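Local coordinates for protein putative XRE-family transcriptional regulator (PDB 2OFY) that probably binds DNA as a transcriptional regulator of the XRE family, through a helix-turn-helix domain, at residues R22-D27 with L67-D72; T32-F35 with S40-T43; R45-G50 with F57-A62. All coordinates share one frame; numbering follows the deposited sequence. Where two conformers were deposited one is given.

Interaction 1: residues R22-D27 with L67-D72; sequences RSARGD and LDLSLD
Arg-25 and Leu-67 mark the closest backbone approach, 6.3 Å between their CA atoms, where the end of helix 8-25 meets the loop leading into helix 71-75. In this all-helical domain of the XRE helix-turn-helix family, the contact joins the first helix to the link between the last two. Both segments turn here: Gly-26 leaves helix 8-25 with positive phi, and Asp-68 is the positive-phi residue of a Schellman motif, after which the chain runs extended through Leu-69 to the N-cap Ser-70. No hydrogen bond spans the segments; the contact is aliphatic. Leu-67 straddles the last helical turn with its two methyls. CD1 lies 4.0 Å from Ala-24 CB, while CD2 comes over the backbone of Arg-25, 3.7 Å from its CA. With CG anti to the carbonyl carbon (chi1 -56°), the branch of Leu-67 is directed at the helix end, where its methyls divide between these two residues. Ala-24 CB also meets Leu-69 CD2 at 3.9 Å, so this one methyl touches both leucines. An alanine in place of Leu-67 would remove both methyls and would probably uncover the Arg-25 backbone, leave Ala-24 with Leu-69 as its one partner across the contact, and open a gap toward Val-33 of helix 30-37. Farther along, at the dimer interface, the Asp-72 carboxylate accepts from Leu-71 N of the second subunit and is hydrogen-bonded to Ser-70 OG of that subunit. Arg-25 leads its chain away from Leu-67, bending at chi3 (61°) to a salt bridge with Glu-48, whose charge probably eases the closeness of two guanidinium groups: Arg-22 NH1 sits 3.5 Å above the centre of the Arg-25 guanidinium plane. That same Arg-22 NH1 donates to a lone pair of Gly-26 O at 2.9 Å, nearly straight (164°).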
ATOM      1  N   ARG A  22      -0.144  -1.614  15.444  1.00 19.63           N
ATOM      2  CA  ARG A  22       0.282  -1.618  16.856  1.00 19.06           C
ATOM      3  C   ARG A  22      -0.294  -2.843  17.600  1.00 19.77           C
ATOM      4  O   ARG A  22       0.440  -3.512  18.319  1.00 18.71           O
ATOM      5  CB  ARG A  22      -0.119  -0.281  17.552  1.00 17.26           C
ATOM      6  CG  ARG A  22       0.138  -0.224  19.096  1.00 21.27           C
ATOM      7  CD  ARG A  22       1.535  -0.486  19.363  1.00 25.63           C
ATOM      8  NE  ARG A  22       1.868  -0.666  20.787  1.00 24.24           N
ATOM      9  CZ  ARG A  22       2.154  -1.839  21.324  1.00 21.50           C
ATOM     10  NH1 ARG A  22       2.068  -2.952  20.599  1.00 19.99           N
ATOM     11  NH2 ARG A  22       2.491  -1.889  22.603  1.00 24.13           N
ATOM     12  N   SER A  23      -1.578  -3.114  17.402  1.00 19.95           N
ATOM     13  CA  SER A  23      -2.223  -4.254  18.074  1.00 20.59           C
ATOM     14  C   SER A  23      -1.568  -5.541  17.591  1.00 19.75           C
ATOM     15  O   SER A  23      -1.331  -6.463  18.396  1.00 18.80           O
ATOM     16  CB  SER A  23      -3.717  -4.282  17.738  1.00 22.38           C
ATOM     17  OG  SER A  23      -4.348  -3.183  18.386  1.00 28.56           O
ATOM     18  N   ALA A  24      -1.267  -5.641  16.289  1.00 16.40           N
ATOM     19  CA  ALA A  24      -0.608  -6.862  15.754  1.00 16.49           C
ATOM     20  C   ALA A  24       0.801  -7.061  16.325  1.00 16.13           C
ATOM     21  O   ALA A  24       1.223  -8.190  16.639  1.00 17.64           O
ATOM     22  CB  ALA A  24      -0.574  -6.899  14.251  1.00 16.34           C
ATOM     23  N   ARG A  25       1.489  -5.959  16.570  1.00 13.82           N
ATOM     24  CA  ARG A  25       2.821  -6.040  17.183  1.00 14.38           C
ATOM     25  C   ARG A  25       2.693  -6.591  18.617  1.00 15.55           C
ATOM     26  O   ARG A  25       3.497  -7.442  19.028  1.00 16.07           O
ATOM     27  CB  ARG A  25       3.516  -4.691  17.136  1.00 14.10           C
ATOM     28  CG  ARG A  25       4.920  -4.767  17.776  1.00 13.11           C
ATOM     29  CD  ARG A  25       5.735  -3.533  17.473  1.00 14.74           C
ATOM     30  NE  ARG A  25       5.150  -2.291  17.987  1.00 13.28           N
ATOM     31  CZ  ARG A  25       5.230  -1.863  19.257  1.00 15.46           C
ATOM     32  NH1 ARG A  25       5.804  -2.605  20.256  1.00 15.15           N
ATOM     33  NH2 ARG A  25       4.711  -0.670  19.554  1.00 17.63           N
ATOM     34  N   GLY A  26       1.676  -6.145  19.356  1.00 15.77           N
ATOM     35  CA  GLY A  26       1.437  -6.725  20.692  1.00 15.99           C
ATOM     36  C   GLY A  26       2.681  -6.536  21.532  1.00 15.65           C
ATOM     37  O   GLY A  26       3.182  -5.408  21.630  1.00 16.90           O
ATOM     38  N   ASP A  27       3.198  -7.613  22.145  1.00 16.35           N
ATOM     39  CA  ASP A  27       4.337  -7.468  23.051  1.00 18.03           C
ATOM     40  C   ASP A  27       5.704  -7.464  22.400  1.00 18.92           C
ATOM     41  O   ASP A  27       6.733  -7.377  23.104  1.00 17.74           O
ATOM     42  CB  ASP A  27       4.276  -8.546  24.146  1.00 18.05           C
ATOM     43  CG  ASP A  27       3.006  -8.461  24.945  1.00 23.00           C
ATOM     44  OD1 ASP A  27       2.562  -7.315  25.204  1.00 28.54           O
ATOM     45  OD2 ASP A  27       2.437  -9.518  25.323  1.00 31.28           O
ATOM     46  N   LEU A  67       4.932  -9.164  10.991  1.00 21.04           N
ATOM     47  CA  LEU A  67       3.880  -9.411  11.989  1.00 20.76           C
ATOM     48  C   LEU A  67       2.962 -10.573  11.642  1.00 21.56           C
ATOM     49  O   LEU A  67       1.990 -10.832  12.386  1.00 21.31           O
ATOM     50  CB  LEU A  67       3.051  -8.137  12.229  1.00 20.94           C
ATOM     51  CG  LEU A  67       3.870  -6.921  12.648  1.00 20.10           C
ATOM     52  CD1 LEU A  67       2.894  -5.738  12.665  1.00 18.59           C
ATOM     53  CD2 LEU A  67       4.473  -7.162  14.074  1.00 19.11           C
ATOM     54  N   ASP A  68       3.277 -11.294  10.548  1.00 20.56           N
ATOM     55  CA  ASP A  68       2.421 -12.365  10.031  1.00 21.43           C
ATOM     56  C   ASP A  68       0.988 -11.932   9.902  1.00 20.85           C
ATOM     57  O   ASP A  68       0.045 -12.654  10.293  1.00 20.22           O
ATOM     58  CB  ASP A  68       2.480 -13.601  10.898  1.00 23.35           C
ATOM     59  CG  ASP A  68       3.092 -14.740  10.171  1.00 29.84           C
ATOM     60  OD1 ASP A  68       2.313 -15.608   9.704  1.00 35.84           O
ATOM     61  OD2 ASP A  68       4.342 -14.739  10.033  1.00 34.73           O
ATOM     62  N   LEU A  69       0.847 -10.763   9.315  1.00 19.96           N
ATOM     63  CA  LEU A  69      -0.453 -10.133   9.207  1.00 22.74           C
ATOM     64  C   LEU A  69      -0.791 -10.072   7.707  1.00 24.68           C
ATOM     65  O   LEU A  69       0.074  -9.746   6.904  1.00 22.69           O
ATOM     66  CB  LEU A  69      -0.308  -8.769   9.875  1.00 23.29           C
ATOM     67  CG  LEU A  69      -1.448  -7.806   9.949  1.00 23.51           C
ATOM     68  CD1 LEU A  69      -2.558  -8.383  10.841  1.00 22.49           C
ATOM     69  CD2 LEU A  69      -0.960  -6.390  10.448  1.00 21.48           C
ATOM     70  N   SER A  70      -2.004 -10.489   7.318  1.00 29.57           N
ATOM     71  CA  SER A  70      -2.399 -10.411   5.909  1.00 30.90           C
ATOM     72  C   SER A  70      -2.830  -8.992   5.550  1.00 32.63           C
ATOM     73  O   SER A  70      -3.628  -8.393   6.271  1.00 33.48           O
ATOM     74  CB  SER A  70      -3.573 -11.368   5.617  1.00 33.58           C
ATOM     75  OG  SER A  70      -4.248 -11.034   4.401  1.00 35.36           O
ATOM     76  N   LEU A  71      -2.284  -8.464   4.457  1.00 31.25           N
ATOM     77  CA  LEU A  71      -2.653  -7.111   3.965  1.00 31.90           C
ATOM     78  C   LEU A  71      -4.138  -7.039   3.606  1.00 32.41           C
ATOM     79  O   LEU A  71      -4.724  -5.980   3.726  1.00 32.37           O
ATOM     80  CB  LEU A  71      -1.830  -6.757   2.746  1.00 31.08           C
ATOM     81  CG  LEU A  71      -0.330  -6.520   3.034  1.00 30.49           C
ATOM     82  CD1 LEU A  71       0.499  -6.245   1.802  1.00 29.38           C
ATOM     83  CD2 LEU A  71      -0.147  -5.388   4.029  1.00 32.41           C
ATOM     84  N   ASP A  72      -4.716  -8.137   3.135  1.00 32.41           N
ATOM     85  CA  ASP A  72      -6.157  -8.142   2.820  1.00 33.60           C
ATOM     86  C   ASP A  72      -6.978  -7.989   4.074  1.00 35.30           C
ATOM     87  O   ASP A  72      -7.996  -7.269   4.052  1.00 34.64           O
ATOM     88  CB  ASP A  72      -6.524  -9.417   2.082  1.00 34.07           C
ATOM     89  CG  ASP A  72      -5.818  -9.469   0.806  1.00 39.10           C
ATOM     90  OD1 ASP A  72      -6.140  -8.613  -0.060  1.00 39.27           O
ATOM     91  OD2 ASP A  72      -4.826 -10.227   0.735  1.00 41.26           O
TER

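Interaction 2: residues T32-F35 with S40-T43; sequences TVAF and SVET
A single methyl, Ala-34 CB, makes the apolar contact with Val-41 that joins the two helices of the helix-turn-helix motif. The CB of Ala-34 points at the start of helix 41-48 and meets one methyl of Val-41, CG2, at 3.9 Å. With Val-41 CG1 anti to the backbone N (chi1 157°), CG2 is left beside that N, on the side where the alanine methyl lies. Backbone packing forms a second group. Ala-34 CB rests against the peptide linking Ser-40 to Val-41, 3.8 Å from Ser-40 C and 3.9 Å from Val-41 N, and this small side chain lets the two CA atoms of Ala-34 and Val-41 come within 5.5 Å. Polar bonds do not cross between the segments but fix the edge that Ala-34 packs on. Ser-40 is the N-cap of helix 41-48: its OG accepts from Thr-43 N at 2.9 Å with an angle of 157°, tying down the first turn. On a neighbouring face of helix 30-37, Val-33 packs against Met-28 and Leu-67. Ala-34 joins the first motif helix directly to the N-terminal turn of the second; helix 41-48, which follows helix 30-37 after a short turn, is probably the recognition helix, as in this family, consistent with DNA binding, while helix 8-25 precedes both.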
ATOM      1  N   THR A  32      12.841  -4.694  17.179  1.00 14.97           N
ATOM      2  CA  THR A  32      12.907  -5.917  16.419  1.00 16.11           C
ATOM      3  C   THR A  32      12.035  -5.844  15.148  1.00 16.54           C
ATOM      4  O   THR A  32      12.473  -6.198  14.046  1.00 16.37           O
ATOM      5  CB  THR A  32      12.515  -7.074  17.280  1.00 16.57           C
ATOM      6  OG1 THR A  32      13.422  -7.113  18.410  1.00 17.84           O
ATOM      7  CG2 THR A  32      12.597  -8.327  16.489  1.00 18.62           C
ATOM      8  N   VAL A  33      10.810  -5.395  15.334  1.00 15.59           N
ATOM      9  CA  VAL A  33       9.891  -5.172  14.181  1.00 14.69           C
ATOM     10  C   VAL A  33      10.568  -4.262  13.116  1.00 15.74           C
ATOM     11  O   VAL A  33      10.640  -4.630  11.951  1.00 16.39           O
ATOM     12  CB  VAL A  33       8.505  -4.678  14.607  1.00 16.22           C
ATOM     13  CG1 VAL A  33       7.659  -4.459  13.289  1.00 14.77           C
ATOM     14  CG2 VAL A  33       7.821  -5.718  15.508  1.00 16.63           C
ATOM     15  N   ALA A  34      11.065  -3.084  13.532  1.00 15.51           N
ATOM     16  CA  ALA A  34      11.693  -2.105  12.624  1.00 16.02           C
ATOM     17  C   ALA A  34      12.892  -2.737  11.914  1.00 16.30           C
ATOM     18  O   ALA A  34      13.017  -2.663  10.674  1.00 18.74           O
ATOM     19  CB  ALA A  34      12.141  -0.885  13.420  1.00 15.20           C
ATOM     20  N   PHE A  35      13.751  -3.439  12.681  1.00 16.44           N
ATOM     21  CA  PHE A  35      14.924  -4.113  12.094  1.00 16.24           C
ATOM     22  C   PHE A  35      14.540  -5.158  11.041  1.00 16.73           C
ATOM     23  O   PHE A  35      15.129  -5.166   9.956  1.00 17.10           O
ATOM     24  CB  PHE A  35      15.848  -4.746  13.149  1.00 15.74           C
ATOM     25  CG  PHE A  35      17.010  -5.548  12.554  1.00 16.28           C
ATOM     26  CD1 PHE A  35      18.125  -4.915  11.960  1.00 16.02           C
ATOM     27  CD2 PHE A  35      16.986  -6.940  12.564  1.00 18.29           C
ATOM     28  CE1 PHE A  35      19.159  -5.669  11.405  1.00 17.11           C
ATOM     29  CE2 PHE A  35      18.025  -7.697  12.006  1.00 18.41           C
ATOM     30  CZ  PHE A  35      19.123  -7.062  11.432  1.00 17.44           C
ATOM     31  N   SER A  40      13.196   2.438  10.179  1.00 17.03           N
ATOM     32  CA  SER A  40      13.619   2.975  11.472  1.00 16.95           C
ATOM     33  C   SER A  40      12.519   2.834  12.511  1.00 16.21           C
ATOM     34  O   SER A  40      11.330   2.756  12.165  1.00 15.79           O
ATOM     35  CB  SER A  40      13.967   4.448  11.363  1.00 16.81           C
ATOM     36  OG  SER A  40      12.834   5.178  10.932  1.00 16.95           O
ATOM     37  N   VAL A  41      12.927   2.884  13.783  1.00 16.97           N
ATOM     38  CA  VAL A  41      11.907   2.887  14.868  1.00 18.17           C
ATOM     39  C   VAL A  41      11.066   4.173  14.743  1.00 17.88           C
ATOM     40  O   VAL A  41       9.825   4.132  14.933  1.00 17.40           O
ATOM     41  CB  VAL A  41      12.539   2.775  16.254  1.00 18.17           C
ATOM     42  CG1 VAL A  41      11.606   3.328  17.350  1.00 19.29           C
ATOM     43  CG2 VAL A  41      12.915   1.337  16.526  1.00 19.09           C
ATOM     44  N   GLU A  42      11.729   5.284  14.396  1.00 17.31           N
ATOM     45  CA  GLU A  42      10.976   6.507  14.161  1.00 18.59           C
ATOM     46  C   GLU A  42       9.870   6.339  13.125  1.00 17.15           C
ATOM     47  O   GLU A  42       8.747   6.765  13.354  1.00 16.18           O
ATOM     48  CB  GLU A  42      11.860   7.754  13.868  1.00 18.21           C
ATOM     49  CG  GLU A  42      12.045   8.570  15.172  1.00 26.27           C
ATOM     50  CD  GLU A  42      10.834   8.445  16.129  1.00 32.63           C
ATOM     51  OE1 GLU A  42      11.037   8.131  17.338  1.00 33.11           O
ATOM     52  OE2 GLU A  42       9.667   8.589  15.650  1.00 37.92           O
ATOM     53  N   THR A  43      10.174   5.688  12.010  1.00 16.51           N
ATOM     54  CA  THR A  43       9.148   5.432  10.999  1.00 16.24           C
ATOM     55  C   THR A  43       8.007   4.553  11.548  1.00 15.96           C
ATOM     56  O   THR A  43       6.819   4.892  11.362  1.00 14.70           O
ATOM     57  CB  THR A  43       9.811   4.936   9.669  1.00 16.94           C
ATOM     58  OG1 THR A  43      10.621   5.990   9.133  1.00 19.51           O
ATOM     59  CG2 THR A  43       8.760   4.427   8.688  1.00 18.77           C
TER

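Interaction 3: residues R45-G50 with F57-A62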
ATOM      1  N   ARG A  45       7.066   4.091  14.651  1.00 14.85           N
ATOM      2  CA  ARG A  45       6.319   4.905  15.607  0.50 14.79           C
ATOM      3  C   ARG A  45       5.302   5.808  14.916  1.00 13.75           C
ATOM      4  O   ARG A  45       4.160   5.914  15.335  1.00 14.02           O
ATOM      5  CB  ARG A  45       7.276   5.766  16.448  0.50 14.76           C
ATOM      6  CG  ARG A  45       6.557   6.556  17.543  0.50 16.59           C
ATOM      7  CD  ARG A  45       7.507   7.439  18.346  0.50 17.12           C
ATOM      8  NE  ARG A  45       8.779   6.785  18.658  0.50 24.09           N
ATOM      9  CZ  ARG A  45       8.984   5.913  19.646  0.50 23.77           C
ATOM     10  NH1 ARG A  45       7.997   5.549  20.463  0.50 25.31           N
ATOM     11  NH2 ARG A  45      10.201   5.408  19.823  0.50 23.79           N
ATOM     12  N   LYS A  46       5.780   6.531  13.897  1.00 13.89           N
ATOM     13  CA  LYS A  46       4.916   7.420  13.170  1.00 13.37           C
ATOM     14  C   LYS A  46       3.840   6.636  12.469  1.00 14.06           C
ATOM     15  O   LYS A  46       2.688   7.069  12.453  1.00 13.82           O
ATOM     16  CB  LYS A  46       5.753   8.193  12.162  1.00 12.19           C
ATOM     17  CG  LYS A  46       6.553   9.307  12.871  1.00 13.79           C
ATOM     18  CD  LYS A  46       7.452  10.023  11.832  1.00 20.31           C
ATOM     19  CE  LYS A  46       8.263  11.103  12.559  1.00 22.35           C
ATOM     20  NZ  LYS A  46       9.416  11.622  11.766  1.00 27.35           N
ATOM     21  N   ILE A  47       4.186   5.482  11.891  1.00 15.09           N
ATOM     22  CA  ILE A  47       3.102   4.671  11.237  1.00 16.41           C
ATOM     23  C   ILE A  47       2.055   4.249  12.302  1.00 17.38           C
ATOM     24  O   ILE A  47       0.854   4.395  12.106  1.00 17.94           O
ATOM     25  CB  ILE A  47       3.669   3.430  10.516  1.00 16.37           C
ATOM     26  CG1 ILE A  47       4.418   3.901   9.241  1.00 17.41           C
ATOM     27  CG2 ILE A  47       2.506   2.449  10.195  1.00 19.08           C
ATOM     28  CD1 ILE A  47       5.389   2.791   8.786  1.00 27.23           C
ATOM     29  N   GLU A  48       2.523   3.733  13.440  1.00 17.26           N
ATOM     30  CA  GLU A  48       1.624   3.183  14.444  1.00 17.17           C
ATOM     31  C   GLU A  48       0.687   4.241  15.034  1.00 17.19           C
ATOM     32  O   GLU A  48      -0.426   3.928  15.524  1.00 17.71           O
ATOM     33  CB  GLU A  48       2.447   2.533  15.565  1.00 16.04           C
ATOM     34  CG  GLU A  48       2.994   1.206  15.164  1.00 16.33           C
ATOM     35  CD  GLU A  48       3.654   0.453  16.332  1.00 18.62           C
ATOM     36  OE1 GLU A  48       3.885   1.048  17.395  1.00 19.36           O
ATOM     37  OE2 GLU A  48       3.924  -0.736  16.124  1.00 20.84           O
ATOM     38  N   THR A  49       1.175   5.484  15.055  1.00 16.34           N
ATOM     39  CA  THR A  49       0.463   6.583  15.683  1.00 17.57           C
ATOM     40  C   THR A  49      -0.197   7.517  14.681  1.00 17.64           C
ATOM     41  O   THR A  49      -0.714   8.596  15.076  1.00 18.04           O
ATOM     42  CB  THR A  49       1.387   7.384  16.636  1.00 16.91           C
ATOM     43  OG1 THR A  49       2.477   7.921  15.852  1.00 18.01           O
ATOM     44  CG2 THR A  49       1.915   6.475  17.743  1.00 19.08           C
ATOM     45  N   GLY A  50      -0.176   7.138  13.413  1.00 16.27           N
ATOM     46  CA  GLY A  50      -0.827   7.845  12.294  1.00 17.13           C
ATOM     47  C   GLY A  50      -0.216   9.188  11.928  1.00 18.26           C
ATOM     48  O   GLY A  50      -0.929  10.100  11.467  1.00 18.63           O
ATOM     49  N   PHE A  57       3.239   1.743   0.299  1.00 18.24           N
ATOM     50  CA  PHE A  57       2.771   0.359   0.157  1.00 18.00           C
ATOM     51  C   PHE A  57       3.857  -0.630   0.601  1.00 17.69           C
ATOM     52  O   PHE A  57       3.574  -1.588   1.357  1.00 18.19           O
ATOM     53  CB  PHE A  57       2.486   0.052  -1.331  1.00 17.96           C
ATOM     54  CG  PHE A  57       2.082  -1.375  -1.550  1.00 18.69           C
ATOM     55  CD1 PHE A  57       0.831  -1.837  -1.114  1.00 17.14           C
ATOM     56  CD2 PHE A  57       2.968  -2.276  -2.170  1.00 24.17           C
ATOM     57  CE1 PHE A  57       0.498  -3.183  -1.270  1.00 22.73           C
ATOM     58  CE2 PHE A  57       2.604  -3.621  -2.334  1.00 25.02           C
ATOM     59  CZ  PHE A  57       1.384  -4.061  -1.871  1.00 22.03           C
ATOM     60  N   PHE A  58       5.077  -0.424   0.114  1.00 19.07           N
ATOM     61  CA  PHE A  58       6.157  -1.417   0.371  1.00 21.27           C
ATOM     62  C   PHE A  58       6.551  -1.452   1.841  1.00 21.70           C
ATOM     63  O   PHE A  58       6.820  -2.528   2.371  1.00 21.03           O
ATOM     64  CB  PHE A  58       7.299  -1.255  -0.615  1.00 23.36           C
ATOM     65  CG  PHE A  58       6.908  -1.738  -1.989  1.00 24.83           C
ATOM     66  CD1 PHE A  58       6.676  -3.115  -2.213  1.00 28.27           C
ATOM     67  CD2 PHE A  58       6.602  -0.820  -3.001  1.00 27.26           C
ATOM     68  CE1 PHE A  58       6.258  -3.542  -3.457  1.00 30.49           C
ATOM     69  CE2 PHE A  58       6.202  -1.226  -4.227  1.00 26.14           C
ATOM     70  CZ  PHE A  58       6.028  -2.578  -4.487  1.00 28.03           C
ATOM     71  N   THR A  59       6.448  -0.311   2.506  1.00 20.22           N
ATOM     72  CA  THR A  59       6.699  -0.268   3.967  1.00 21.47           C
ATOM     73  C   THR A  59       5.640  -1.011   4.772  1.00 21.21           C
ATOM     74  O   THR A  59       5.990  -1.815   5.650  1.00 20.83           O
ATOM     75  CB  THR A  59       6.861   1.149   4.434  1.00 22.25           C
ATOM     76  OG1 THR A  59       7.963   1.710   3.685  1.00 24.76           O
ATOM     77  CG2 THR A  59       7.146   1.179   5.954  1.00 23.30           C
ATOM     78  N   ILE A  60       4.373  -0.779   4.447  1.00 18.93           N
ATOM     79  CA  ILE A  60       3.301  -1.451   5.173  1.00 18.53           C
ATOM     80  C   ILE A  60       3.384  -2.972   4.901  1.00 18.73           C
ATOM     81  O   ILE A  60       3.197  -3.804   5.820  1.00 20.24           O
ATOM     82  CB  ILE A  60       1.951  -0.857   4.812  1.00 19.57           C
ATOM     83  CG1 ILE A  60       1.891   0.635   5.195  1.00 19.01           C
ATOM     84  CG2 ILE A  60       0.845  -1.659   5.426  1.00 19.80           C
ATOM     85  CD1 ILE A  60       2.224   0.954   6.677  1.00 20.73           C
ATOM     86  N   ALA A  61       3.659  -3.327   3.642  1.00 18.35           N
ATOM     87  CA  ALA A  61       3.842  -4.715   3.290  1.00 17.92           C
ATOM     88  C   ALA A  61       4.947  -5.363   4.126  1.00 18.84           C
ATOM     89  O   ALA A  61       4.823  -6.473   4.544  1.00 19.23           O
ATOM     90  CB  ALA A  61       4.165  -4.822   1.782  1.00 18.35           C
ATOM     91  N   ALA A  62       6.059  -4.667   4.324  1.00 17.34           N
ATOM     92  CA  ALA A  62       7.192  -5.275   5.000  1.00 19.53           C
ATOM     93  C   ALA A  62       6.828  -5.461   6.466  1.00 18.64           C
ATOM     94  O   ALA A  62       7.225  -6.447   7.085  1.00 18.38           O
ATOM     95  CB  ALA A  62       8.416  -4.400   4.840  1.00 20.39           C
TER
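Ile-47 meets Thr-59 and Ile-60 with two different branches, packing the second helix of the helix-turn-helix motif, 41-48, against helix 57-66 in the centre of the domain. Its CD1 reaches Thr-59 CG2 at 3.7 Å, the two side chains crossing at a slant. Its CG2 lies 3.8 Å from Ile-60 CD1, the two isoleucines running past each other in opposite directions. The Ile-47 CG1 branch stands opposite the carbonyl carbon (chi1 -72°) and CG2 opposite the backbone N, so the two branches part and each finds its own residue. Thr-59 turns CG2 anti to its backbone N, which presents the methyl to Ile-47. Ile-60 starts out alongside the other helix and extends CD1 across to it. With only methyl groups meeting across the two segments, the CA atoms of Ile-47 and Ile-60 stay 8.6 Å apart, and no hydrogen bond crosses. Farther out, helix 8-25 packs on both isoleucines through Leu-21, and Ile-60 also touches Leu-71 of helix 71-75 in its own chain and Phe-57 of the second subunit, placing the contact close to the dimer interface. Helix 41-48 ends just beyond Ile-47 in a Schellman motif with Gly-50 at positive phi. Within that end, Arg-45 O takes two donors from opposite faces of its carbonyl plane: Thr-49 N at 3.0 Å and Thr-49 OG1 at 2.7 Å.

All three contacts lie within one helix-turn-helix domain. Interaction 2 joins the two motif helices; interaction 3 ties the second of them, 41-48, to helix 57-66; interaction 1 brings the chain after helix 57-66 back to helix 8-25. Centres of interactions 2 and 3 are about 10 Å apart, and their segments are separated in sequence by a single residue of helix 41-48. Interactions 1 and 3, about 11 Å apart by centres, share a salt bridge, Arg-25 NE to Glu-48 OE2 at 2.7 Å, and both reach the second subunit. Val-33 CG2 links interactions 1 and 2, lying 3.6 Å from Arg-25 CD.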